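Local coordinates for uncharacterized protein RPA4348 (Rhodopseudomonas palustris, PDB 3DM8), which is of unknown function but, as a SnoaL-like member of the nuclear transport factor 2 superfamily, has been put forward as a putative isomerase, at residues 4-9 with 84-89; 14-17 with 21-24; 42-47 with 130-135; 90-95 with 101-106; 107-110 with 115-118. All coordinates share one frame; numbering follows the deposited sequence.

Contact 1 of 5, residues 4-9 with 84-89; sequences HSLWRF and AASMVR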
# COMPACT_ATOMS: atom_id res chain seq x y z
N HIS A 4 7.33 15.08 -14.07
CA HIS A 4 6.15 14.77 -13.29
C HIS A 4 6.25 15.37 -11.88
O HIS A 4 7.29 15.35 -11.24
CB HIS A 4 5.94 13.26 -13.25
CG HIS A 4 4.54 12.87 -12.90
ND1 HIS A 4 4.06 12.92 -11.62
CD2 HIS A 4 3.50 12.46 -13.67
CE1 HIS A 4 2.80 12.55 -11.61
NE2 HIS A 4 2.43 12.24 -12.84
N SER A 5 5.12 15.88 -11.42
CA SER A 5 4.95 16.47 -10.09
C SER A 5 5.33 15.52 -8.99
O SER A 5 5.71 15.96 -7.89
CB SER A 5 3.52 16.98 -9.89
OG SER A 5 3.27 18.12 -10.73
N LEU A 6 5.24 14.24 -9.27
CA LEU A 6 5.61 13.24 -8.22
C LEU A 6 7.11 13.37 -7.87
O LEU A 6 7.53 13.33 -6.70
CB LEU A 6 5.31 11.83 -8.71
CG LEU A 6 5.75 10.71 -7.76
CD1 LEU A 6 4.96 10.80 -6.44
CD2 LEU A 6 5.69 9.28 -8.42
N TRP A 7 7.90 13.53 -8.91
CA TRP A 7 9.37 13.66 -8.76
C TRP A 7 9.73 14.96 -8.02
O TRP A 7 10.68 15.01 -7.20
CB TRP A 7 10.10 13.50 -10.10
CG TRP A 7 9.65 12.26 -10.88
CD1 TRP A 7 9.23 12.22 -12.16
CD2 TRP A 7 9.56 10.93 -10.38
NE1 TRP A 7 8.90 10.92 -12.51
CE2 TRP A 7 9.07 10.12 -11.42
CE3 TRP A 7 9.82 10.35 -9.14
CZ2 TRP A 7 8.86 8.75 -11.27
CZ3 TRP A 7 9.62 8.98 -9.00
CH2 TRP A 7 9.16 8.20 -10.05
N ARG A 8 9.00 16.01 -8.34
CA ARG A 8 9.20 17.32 -7.70
C ARG A 8 8.86 17.25 -6.22
O ARG A 8 9.57 17.79 -5.35
CB ARG A 8 8.41 18.42 -8.39
CG ARG A 8 8.80 18.66 -9.82
CD ARG A 8 8.03 19.81 -10.41
NE ARG A 8 6.59 19.65 -10.19
CZ ARG A 8 5.84 20.49 -9.48
NH1 ARG A 8 6.38 21.58 -8.94
NH2 ARG A 8 4.55 20.26 -9.34
N PHE A 9 7.78 16.54 -5.93
CA PHE A 9 7.35 16.34 -4.55
C PHE A 9 8.36 15.50 -3.81
O PHE A 9 8.71 15.78 -2.67
CB PHE A 9 5.96 15.67 -4.51
CG PHE A 9 5.58 15.17 -3.17
CD1 PHE A 9 5.34 16.02 -2.13
CD2 PHE A 9 5.37 13.83 -2.98
CE1 PHE A 9 4.99 15.55 -0.88
CE2 PHE A 9 4.99 13.36 -1.72
CZ PHE A 9 4.82 14.22 -0.68
N ALA A 84 -0.50 9.78 -9.51
CA ALA A 84 0.50 8.72 -9.53
C ALA A 84 0.25 7.74 -8.41
O ALA A 84 -0.34 8.09 -7.39
CB ALA A 84 1.91 9.30 -9.43
N ALA A 85 0.71 6.51 -8.63
CA ALA A 85 0.80 5.50 -7.56
C ALA A 85 2.17 4.88 -7.56
O ALA A 85 2.78 4.66 -8.62
CB ALA A 85 -0.29 4.41 -7.74
N SER A 86 2.71 4.65 -6.38
CA SER A 86 3.96 3.96 -6.34
C SER A 86 4.25 3.25 -5.07
O SER A 86 3.65 3.50 -4.04
CB SER A 86 5.08 4.92 -6.67
OG SER A 86 5.19 5.94 -5.67
N MET A 87 5.13 2.30 -5.23
CA MET A 87 5.61 1.47 -4.16
C MET A 87 7.09 1.73 -3.96
O MET A 87 7.87 1.56 -4.89
CB MET A 87 5.46 0.04 -4.51
CG MET A 87 6.02 -0.73 -3.40
SD MET A 87 4.58 -1.40 -2.57
CE MET A 87 4.75 -2.89 -3.43
N VAL A 88 7.47 2.12 -2.75
CA VAL A 88 8.85 2.45 -2.45
C VAL A 88 9.24 1.97 -1.08
O VAL A 88 8.41 1.89 -0.17
CB VAL A 88 9.11 3.97 -2.57
CG1 VAL A 88 8.43 4.54 -3.82
CG2 VAL A 88 8.67 4.74 -1.32
N ARG A 89 10.51 1.64 -0.97
CA ARG A 89 11.13 1.22 0.29
C ARG A 89 12.16 2.27 0.72
O ARG A 89 12.97 2.74 -0.05
CB ARG A 89 11.80 -0.12 0.16
CG ARG A 89 11.47 -1.04 1.29
CD ARG A 89 12.51 -2.06 1.51
NE ARG A 89 13.31 -2.29 0.32
CZ ARG A 89 14.62 -2.46 0.40
NH1 ARG A 89 15.20 -2.42 1.59
NH2 ARG A 89 15.34 -2.69 -0.70

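Contact 2 of 5, residues 14-17 with 21-24; sequences HRAL and QTEE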
# COMPACT_ATOMS: atom_id res chain seq x y z
N HIS A 14 12.44 15.15 0.33
CA HIS A 14 13.82 14.78 0.69
C HIS A 14 14.55 15.92 1.38
O HIS A 14 15.19 15.77 2.44
CB HIS A 14 14.60 14.39 -0.57
CG HIS A 14 16.00 13.95 -0.31
ND1 HIS A 14 16.38 12.62 -0.38
CD2 HIS A 14 17.13 14.65 -0.04
CE1 HIS A 14 17.68 12.53 -0.15
NE2 HIS A 14 18.15 13.74 0.09
N ARG A 15 14.44 17.09 0.77
CA ARG A 15 15.07 18.30 1.33
C ARG A 15 14.55 18.55 2.74
O ARG A 15 15.30 18.92 3.64
CB ARG A 15 14.80 19.53 0.45
CG ARG A 15 15.41 19.42 -0.92
CD ARG A 15 15.56 20.78 -1.51
NE ARG A 15 16.02 20.76 -2.89
CZ ARG A 15 17.29 20.81 -3.26
NH1 ARG A 15 18.26 20.84 -2.35
NH2 ARG A 15 17.60 20.79 -4.55
N ALA A 16 13.24 18.34 2.94
CA ALA A 16 12.61 18.69 4.19
C ALA A 16 13.05 17.67 5.23
O ALA A 16 13.50 18.03 6.33
CB ALA A 16 11.09 18.77 4.09
N LEU A 17 12.99 16.40 4.87
CA LEU A 17 13.23 15.35 5.88
C LEU A 17 14.69 15.24 6.22
O LEU A 17 15.06 14.98 7.38
CB LEU A 17 12.72 13.99 5.41
CG LEU A 17 11.22 13.91 5.17
CD1 LEU A 17 10.83 12.43 4.93
CD2 LEU A 17 10.35 14.56 6.25
N GLN A 21 15.12 21.64 5.23
CA GLN A 21 14.83 22.77 4.36
C GLN A 21 13.47 22.54 3.74
O GLN A 21 13.33 21.70 2.87
CB GLN A 21 15.88 22.87 3.25
CG GLN A 21 17.28 23.25 3.68
CD GLN A 21 18.34 22.84 2.65
OE1 GLN A 21 18.02 22.35 1.54
NE2 GLN A 21 19.60 22.99 3.03
N THR A 22 12.48 23.32 4.18
CA THR A 22 11.07 23.02 3.93
C THR A 22 10.39 23.94 2.93
O THR A 22 9.22 23.80 2.62
CB THR A 22 10.23 23.02 5.23
OG1 THR A 22 10.17 24.35 5.76
CG2 THR A 22 10.82 22.04 6.23
N GLU A 23 11.16 24.86 2.35
CA GLU A 23 10.54 25.86 1.47
C GLU A 23 9.91 25.24 0.23
O GLU A 23 8.82 25.64 -0.18
CB GLU A 23 11.52 26.97 1.10
CG GLU A 23 12.11 27.69 2.31
CD GLU A 23 13.09 26.82 3.17
OE1 GLU A 23 13.87 25.99 2.64
OE2 GLU A 23 13.07 27.01 4.42
N GLU A 24 10.61 24.29 -0.38
CA GLU A 24 10.13 23.65 -1.63
C GLU A 24 8.92 22.80 -1.36
O GLU A 24 8.02 22.74 -2.18
CB GLU A 24 11.18 22.76 -2.31
CG GLU A 24 12.26 23.49 -3.07
CD GLU A 24 13.27 22.54 -3.76
OE1 GLU A 24 14.26 23.07 -4.28
OE2 GLU A 24 13.07 21.29 -3.81

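Contact 3 of 5, residues 42-47 with 130-135; sequences DMFPFF and EQALGR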
# COMPACT_ATOMS: atom_id res chain seq x y z
N ASP A 42 -0.66 5.75 18.09
CA ASP A 42 -0.20 5.64 19.49
C ASP A 42 1.30 5.56 19.54
O ASP A 42 1.94 6.04 20.48
CB ASP A 42 -0.78 4.42 20.21
CG ASP A 42 -2.26 4.53 20.44
OD1 ASP A 42 -2.82 5.63 20.24
OD2 ASP A 42 -2.84 3.50 20.82
N MET A 43 1.87 4.93 18.54
CA MET A 43 3.31 4.85 18.41
C MET A 43 3.88 6.01 17.61
O MET A 43 4.93 6.56 17.96
CB MET A 43 3.74 3.58 17.73
CG MET A 43 5.21 3.42 17.94
SD MET A 43 5.75 1.77 17.66
CE MET A 43 7.51 1.99 17.43
N PHE A 44 3.20 6.34 16.52
CA PHE A 44 3.65 7.39 15.58
C PHE A 44 2.60 8.50 15.45
O PHE A 44 1.71 8.42 14.61
CB PHE A 44 3.96 6.80 14.21
CG PHE A 44 4.85 5.60 14.25
CD1 PHE A 44 4.32 4.33 14.09
CD2 PHE A 44 6.20 5.74 14.43
CE1 PHE A 44 5.17 3.21 14.11
CE2 PHE A 44 7.03 4.62 14.48
CZ PHE A 44 6.53 3.38 14.31
N PRO A 45 2.70 9.56 16.28
CA PRO A 45 1.60 10.49 16.36
C PRO A 45 1.39 11.28 15.08
O PRO A 45 0.33 11.90 14.86
CB PRO A 45 2.00 11.45 17.49
CG PRO A 45 3.12 10.83 18.17
CD PRO A 45 3.70 9.76 17.34
N PHE A 46 2.41 11.22 14.24
CA PHE A 46 2.39 11.91 12.96
C PHE A 46 1.62 11.16 11.86
O PHE A 46 1.37 11.71 10.77
CB PHE A 46 3.80 12.28 12.52
CG PHE A 46 4.77 11.16 12.57
CD1 PHE A 46 5.73 11.11 13.57
CD2 PHE A 46 4.74 10.17 11.63
CE1 PHE A 46 6.63 10.07 13.62
CE2 PHE A 46 5.68 9.15 11.66
CZ PHE A 46 6.62 9.11 12.68
N PHE A 47 1.15 9.97 12.20
CA PHE A 47 0.24 9.23 11.30
C PHE A 47 -1.20 9.76 11.39
O PHE A 47 -1.55 10.60 12.25
CB PHE A 47 0.31 7.72 11.51
CG PHE A 47 1.61 7.08 11.00
CD1 PHE A 47 2.42 7.72 10.10
CD2 PHE A 47 1.99 5.83 11.45
CE1 PHE A 47 3.60 7.13 9.67
CE2 PHE A 47 3.15 5.23 11.00
CZ PHE A 47 3.93 5.87 10.10
N GLU A 130 7.45 -3.76 14.68
CA GLU A 130 8.37 -4.78 15.17
C GLU A 130 9.80 -4.31 15.15
O GLU A 130 10.59 -4.53 16.11
CB GLU A 130 8.26 -6.07 14.39
CG GLU A 130 7.00 -6.84 14.73
CD GLU A 130 7.23 -8.33 14.95
OE1 GLU A 130 8.03 -8.94 14.20
OE2 GLU A 130 6.56 -8.89 15.86
N GLN A 131 10.16 -3.68 14.04
CA GLN A 131 11.54 -3.18 13.89
C GLN A 131 11.84 -2.08 14.88
O GLN A 131 12.95 -2.03 15.46
CB GLN A 131 11.77 -2.65 12.48
CG GLN A 131 11.89 -3.67 11.41
CD GLN A 131 12.11 -2.97 10.08
OE1 GLN A 131 13.22 -2.52 9.77
NE2 GLN A 131 11.04 -2.85 9.30
N ALA A 132 10.86 -1.23 15.13
CA ALA A 132 11.05 -0.08 16.04
C ALA A 132 11.20 -0.55 17.51
O ALA A 132 11.98 0.02 18.29
CB ALA A 132 9.89 0.94 15.91
N LEU A 133 10.48 -1.62 17.87
CA LEU A 133 10.43 -2.10 19.28
C LEU A 133 11.59 -3.05 19.49
O LEU A 133 12.14 -3.17 20.60
CB LEU A 133 9.15 -2.88 19.60
CG LEU A 133 7.77 -2.23 19.70
CD1 LEU A 133 6.67 -3.29 19.87
CD2 LEU A 133 7.69 -1.21 20.78
N GLY A 134 11.93 -3.72 18.40
CA GLY A 134 13.14 -4.54 18.27
C GLY A 134 12.84 -5.87 18.90
O GLY A 134 13.75 -6.67 19.18
N ARG A 135 11.55 -6.05 19.15
CA ARG A 135 10.97 -7.26 19.76
C ARG A 135 9.57 -7.53 19.20
O ARG A 135 8.99 -6.67 18.51
CB ARG A 135 10.86 -7.10 21.27
CG ARG A 135 12.18 -6.98 21.98
CD ARG A 135 12.04 -7.44 23.41
NE ARG A 135 11.76 -8.87 23.48
CZ ARG A 135 12.67 -9.80 23.77
NH1 ARG A 135 12.33 -11.08 23.80
NH2 ARG A 135 13.91 -9.44 24.03

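Contact 4 of 5, residues 90-95 with 101-106; sequences YSLTAA and ISVRMA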
# COMPACT_ATOMS: atom_id res chain seq x y z
N TYR A 90 12.02 2.67 1.96
CA TYR A 90 12.93 3.64 2.60
C TYR A 90 13.79 2.85 3.57
O TYR A 90 13.28 2.10 4.41
CB TYR A 90 12.16 4.64 3.47
CG TYR A 90 11.61 5.92 2.88
CD1 TYR A 90 11.14 6.93 3.74
CD2 TYR A 90 11.53 6.12 1.53
CE1 TYR A 90 10.61 8.12 3.23
CE2 TYR A 90 11.00 7.31 1.00
CZ TYR A 90 10.55 8.30 1.86
OH TYR A 90 10.04 9.47 1.34
N SER A 91 15.10 3.11 3.54
CA SER A 91 16.00 2.63 4.60
C SER A 91 16.38 3.83 5.42
O SER A 91 16.91 4.80 4.90
CB SER A 91 17.26 1.96 4.06
OG SER A 91 16.93 0.99 3.08
N LEU A 92 16.07 3.75 6.69
CA LEU A 92 16.36 4.86 7.57
C LEU A 92 16.93 4.50 8.89
O LEU A 92 16.96 3.34 9.34
CB LEU A 92 15.14 5.73 7.76
CG LEU A 92 13.99 4.98 8.41
CD1 LEU A 92 14.08 4.99 9.97
CD2 LEU A 92 12.61 5.50 7.82
N THR A 93 17.39 5.56 9.54
CA THR A 93 17.77 5.40 10.91
C THR A 93 17.05 6.43 11.79
O THR A 93 16.90 7.63 11.46
CB THR A 93 19.29 5.28 11.14
OG1 THR A 93 19.79 6.33 12.00
CG2 THR A 93 20.06 5.26 9.79
N ALA A 94 16.60 5.88 12.89
CA ALA A 94 15.89 6.61 13.92
C ALA A 94 16.79 7.54 14.71
O ALA A 94 17.88 7.16 15.17
CB ALA A 94 15.19 5.64 14.82
N ALA A 95 16.31 8.76 14.87
CA ALA A 95 17.00 9.76 15.67
C ALA A 95 17.27 9.26 17.08
O ALA A 95 16.42 8.65 17.72
CB ALA A 95 16.22 11.11 15.72
N ILE A 101 15.81 1.06 10.36
CA ILE A 101 14.48 0.65 10.07
C ILE A 101 14.27 0.71 8.57
O ILE A 101 14.70 1.64 7.94
CB ILE A 101 13.44 1.54 10.79
CG1 ILE A 101 13.60 1.42 12.32
CG2 ILE A 101 12.00 1.19 10.28
CD1 ILE A 101 12.77 2.44 13.07
N SER A 102 13.67 -0.33 8.03
CA SER A 102 13.25 -0.35 6.60
C SER A 102 11.74 -0.28 6.54
O SER A 102 11.06 -0.99 7.30
CB SER A 102 13.83 -1.61 5.93
OG SER A 102 13.28 -1.87 4.65
N VAL A 103 11.22 0.59 5.69
CA VAL A 103 9.77 0.84 5.58
C VAL A 103 9.33 0.66 4.15
O VAL A 103 9.87 1.30 3.27
CB VAL A 103 9.44 2.27 6.02
CG1 VAL A 103 7.95 2.50 6.04
CG2 VAL A 103 10.01 2.54 7.43
N ARG A 104 8.36 -0.23 3.92
CA ARG A 104 7.81 -0.40 2.60
C ARG A 104 6.43 0.27 2.53
O ARG A 104 5.56 0.01 3.37
CB ARG A 104 7.65 -1.87 2.26
CG ARG A 104 7.16 -1.99 0.89
CD ARG A 104 7.02 -3.42 0.46
NE ARG A 104 8.22 -3.86 -0.26
CZ ARG A 104 9.13 -4.69 0.23
NH1 ARG A 104 9.06 -5.15 1.47
NH2 ARG A 104 10.15 -5.02 -0.52
N MET A 105 6.27 1.15 1.56
CA MET A 105 5.08 2.00 1.49
C MET A 105 4.48 1.97 0.09
O MET A 105 5.19 1.80 -0.88
CB MET A 105 5.40 3.44 1.87
CG MET A 105 6.18 3.64 3.14
SD MET A 105 6.85 5.35 3.24
CE MET A 105 8.09 5.32 1.97
N ALA A 106 3.17 2.15 0.03
CA ALA A 106 2.43 2.36 -1.20
C ALA A 106 1.73 3.70 -1.10
O ALA A 106 1.01 3.98 -0.13
CB ALA A 106 1.40 1.24 -1.40

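Contact 5 of 5, residues 107-110 with 115-118; sequences LFTQ and RLTN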
# COMPACT_ATOMS: atom_id res chain seq x y z
N LEU A 107 2.00 4.54 -2.09
CA LEU A 107 1.62 5.96 -2.13
C LEU A 107 0.72 6.23 -3.34
O LEU A 107 1.05 5.88 -4.45
CB LEU A 107 2.94 6.77 -2.24
CG LEU A 107 2.88 8.26 -2.37
CD1 LEU A 107 2.46 8.79 -1.00
CD2 LEU A 107 4.26 8.79 -2.78
N PHE A 108 -0.44 6.84 -3.10
CA PHE A 108 -1.31 7.35 -4.13
C PHE A 108 -1.46 8.82 -4.00
O PHE A 108 -1.83 9.32 -2.93
CB PHE A 108 -2.70 6.69 -4.05
CG PHE A 108 -2.68 5.19 -4.25
CD1 PHE A 108 -2.19 4.35 -3.27
CD2 PHE A 108 -3.15 4.65 -5.41
CE1 PHE A 108 -2.17 2.97 -3.48
CE2 PHE A 108 -3.11 3.28 -5.63
CZ PHE A 108 -2.62 2.46 -4.62
N THR A 109 -1.15 9.54 -5.10
CA THR A 109 -1.14 10.99 -5.08
C THR A 109 -1.96 11.59 -6.22
O THR A 109 -2.06 11.03 -7.30
CB THR A 109 0.32 11.53 -5.22
OG1 THR A 109 0.92 10.90 -6.32
CG2 THR A 109 1.16 11.17 -4.03
N GLN A 110 -2.55 12.72 -5.92
CA GLN A 110 -3.24 13.52 -6.89
C GLN A 110 -2.66 14.94 -6.85
O GLN A 110 -2.29 15.44 -5.78
CB GLN A 110 -4.76 13.57 -6.56
CG GLN A 110 -5.51 12.22 -6.57
CD GLN A 110 -5.81 11.63 -7.94
OE1 GLN A 110 -5.91 12.34 -8.97
NE2 GLN A 110 -6.01 10.31 -7.96
N ARG A 115 0.44 21.23 -7.72
CA ARG A 115 0.46 21.10 -6.25
C ARG A 115 -0.18 19.78 -5.85
O ARG A 115 -1.15 19.34 -6.46
CB ARG A 115 -0.30 22.25 -5.60
CG ARG A 115 0.34 23.61 -5.83
CD ARG A 115 -0.32 24.67 -4.93
NE ARG A 115 -1.59 24.99 -5.53
CZ ARG A 115 -1.70 25.84 -6.54
NH1 ARG A 115 -0.62 26.45 -7.02
NH2 ARG A 115 -2.88 26.08 -7.09
N LEU A 116 0.35 19.21 -4.79
CA LEU A 116 -0.19 17.97 -4.18
C LEU A 116 -1.48 18.28 -3.45
O LEU A 116 -1.49 19.02 -2.47
CB LEU A 116 0.81 17.34 -3.23
CG LEU A 116 0.43 16.00 -2.58
CD1 LEU A 116 0.41 14.92 -3.71
CD2 LEU A 116 1.37 15.65 -1.47
N THR A 117 -2.57 17.68 -3.91
CA THR A 117 -3.92 17.92 -3.38
C THR A 117 -4.51 16.76 -2.60
O THR A 117 -5.39 16.91 -1.78
CB THR A 117 -4.90 18.32 -4.50
OG1 THR A 117 -4.94 17.29 -5.50
CG2 THR A 117 -4.50 19.69 -5.08
N ASN A 118 -3.98 15.59 -2.86
CA ASN A 118 -4.44 14.37 -2.20
C ASN A 118 -3.28 13.37 -2.09
O ASN A 118 -2.58 13.07 -3.07
CB ASN A 118 -5.64 13.77 -2.94
CG ASN A 118 -6.40 12.75 -2.10
OD1 ASN A 118 -5.89 11.68 -1.77
ND2 ASN A 118 -7.61 13.11 -1.69
O HOH W 1 -4.45 10.16 -3.45

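Contact 1 of 5, residues 4-9 with 84-89
Leu6, in the first turn of helix 5-19, lies over Ala84 on strand 83-94 with the two CA atoms 6.9 Å apart and no hydrogen bond between the backbones. The joint rests on a few small side-chain contacts. Ala84 CB is met by two groups: Leu6 CD2 at 3.9 Å and His4 CE1 at 4.0 Å. Leu6 puts its branch there with CG anti to the backbone N (chi1 175°), and the same methyl leans on Ser86 while resting against one face of the Trp7 ring. His4 is the N-cap of the helix: its ND1, used in the ring plane, accepts from Leu6 N at 2.9 Å (163° at the hydrogen), while NE2 bonds to Gly80 O, so both ring nitrogens are engaged and the ring is fixed in rotation. A leucine at His4 is likely to leave Leu6 N without its cap and Gly80 O without that partner, so that the helix start would lose its polar link to the turn between strands 67-79 and 83-94. Behind the cap, Arg8 NH2 gives a straight bond to Ser5 OG at 2.9 Å and also reaches Gly114 O. Leu6 and Ala84 both touch Leu79 of strand 67-79, Phe9 carries the helix on to helix 23-28 and strand 115-123, and the opposite side of strand 83-94, at Ala85 and Met87, packs on the second subunit.

Contact 2 of 5, residues 14-17 with 21-24
Arg15 and Ala16, near the end of helix 5-19, are met by residues 21-24 in a helix-loop-helix corner, where the chain folds back at once into helix 23-28; Ala16 and Thr22 come closest, 4.6 Å between CA atoms. Gln21 makes the backbone link: its N donates to Arg15 O at 3.2 Å, nearly straight at the hydrogen, arriving well above the carbonyl plane and not on a lone pair. Its own carbonyl turns back over the helix, so that Gln21 O takes a CA-H...O contact from Ala16 CA at 3.4 Å. The amide of the Gln21 side chain lies with its plane only 22° from that of the Arg15 guanidinium, but Gln21 OE1 stays 4.2 Å from Arg15 NH1, too far for a bond. Thr22 follows with an apolar touch, its CG2 resting 3.9 Å from Ala16 CB; on the buried flank of the same helical turn, Leu17 packs on Ile63 and Ala64 of helix 53-66. Glu24 then closes the corner with a salt bridge to Arg15. Glu24 is extended beyond CG and Arg15 from CG to NE, and the two side chains meet at the protein surface. The carboxylate stands nearly upright to the guanidinium, planes 82° apart, and Glu24 OE2 comes in at the guanidinium edge, 3.1 Å from Arg15 NE, in a weak, bent hydrogen bond with 136° at the hydrogen.

Contact 3 of 5, residues 42-47 with 130-135
Ala132, on the last turn of helix 125-133, offers its methyl to two side chains of the loop 42-47. Phe44 points its ring edge at it, with CZ 4.5 Å from Ala132 CB and the methyl near the ring plane. Met43 reaches the same methyl with its CE end; the modelled separation there is shorter than carbons allow, so the exact fit is doubtful. With Met43 CG anti to the backbone N (chi1 -166°), CG lies over the centre of the Phe44 ring, 3.8 Å above its plane, and the extended chain beyond it takes CE to the methyl. Phe44 is held from behind as well: its CB sits over a face of the Phe47 ring and over a face of the Phe46 ring, offset toward the rim in each case. A type I turn from Phe44 to Phe47, closed by Phe47 N to Phe44 O at 2.9 Å, gathers the three rings. On the helix side, Gly134 N bonds to Glu130 O, and Gly134 ends the helix with a positive phi of 82°. Farther out, Phe44 and Phe47 rest on Leu128, Met43 touches Val129, and Arg50 binds the carbonyl of Phe47. This is plain surface packing, joining the aromatic loop between strands 33-38 and 48-51 to the C-terminal helix of an NTF2-like alpha+beta fold.

Contact 4 of 5, residues 90-95 with 101-106
Tyr90 and Leu92 pair with Val103 and Ile101 through four backbone hydrogen bonds, two to each antiparallel hydrogen-bonded pair. Tyr90 N and Val103 O are 2.9 Å apart, and Ile101 N and Leu92 O only 2.7 Å; all four bonds are nearly straight at the hydrogen. Between these pairs lies the non-hydrogen-bonded pair Ser91 and Ser102, whose side chains are on the other face, and Ser102 CA adds a CA-H...O contact to Tyr90 O at 3.3 Å. The aromatic contact is a CH-pi contact within a Met-aromatic pair: Met105, bent at its last torsion (chi3 -69°), sets CE over the centre of the Tyr90 ring, 3.5 Å from the centroid, with SD farther above the same face. In place of Tyr90 a serine would probably leave the Met105 methyl without its aromatic seat and take from Tyr72 the ring it meets. Apolar packing continues along this face: Leu92 and Ile101 lie side by side, Leu92 CD1 3.6 Å from Ile101 CB, and Leu92 CD2 reaches Val103 CG2 at 4.0 Å. Leu128 of helix 125-133 covers Ile101 and Val103, while Arg104, on the other face, pairs with Glu75 and makes a cation-pi contact with Tyr38 of the second subunit. Strands 90-94 and 101-106, inclined at 144°, form the turn-proximal half of the hairpin 83-94/100-112 in the mixed sheet of the NTF2-like fold.

Contact 5 of 5, residues 107-110 with 115-118
Gln110 faces both Thr117 and Asn118, a classic beta bulge in the hairpin of strands 100-112 and 115-123. The extra residue shows in Thr117, whose psi of -22° departs from strand values, and in the doubled use of Gln110 O: it accepts from Thr117 N at 2.9 Å and, weakly, from Asn118 N. Gln110 N in turn donates to Asn118 O at 2.9 Å, and the same oxygen takes a CA-H...O contact from Thr109 CA. The side chains of Gln110 and Asn118 run side by side, pointing the same way, with the two CB atoms 3.7 Å apart; their amides do not stack: Gln110 bends at chi2 (-75°), and the planes stand 80° apart. On the other face Leu116 crosses Thr109 at about a right angle. Its CD1 presses on Thr109 CB at 3.7 Å and also lies 3.4 Å from Gln110 O. Leu116 reaches inward to Ile33 and Phe111, while Gln110 packs on Met78 of the second subunit and Phe108 on its Ser86. The Asn118 side chain, about 7 Å from a bound dodecyl nona ethylene glycol ether, is linked to the Phe108 backbone by a water that donates to Asn118 OD1 at 2.7 Å and, weakly, to Phe108 O.

From the N terminus, contact 1 closes a long loop from the start of helix 5-19 to strand 83-94, and contact 2, the corner into helix 23-28, is nested inside it. Contact 3 opens within that loop and shuts only at the C-terminal helix, so it crosses contact 1. Contacts 4 and 5 come after contact 1 has closed and are nested in contact 3: successive hairpins sharing strand 100-112, at opposite sides of the chain's centre. Strand 84-89 of contact 1 hydrogen-bonds along strand 100-112, to Met105 of contact 4 and to Leu107 and Thr109 of contact 5, and Gln131 of contact 3 binds Ser102 of contact 4. Together they tie N-terminal helices, sheet and C-terminal helix; contacts 1, 4 and 5 also meet the second subunit.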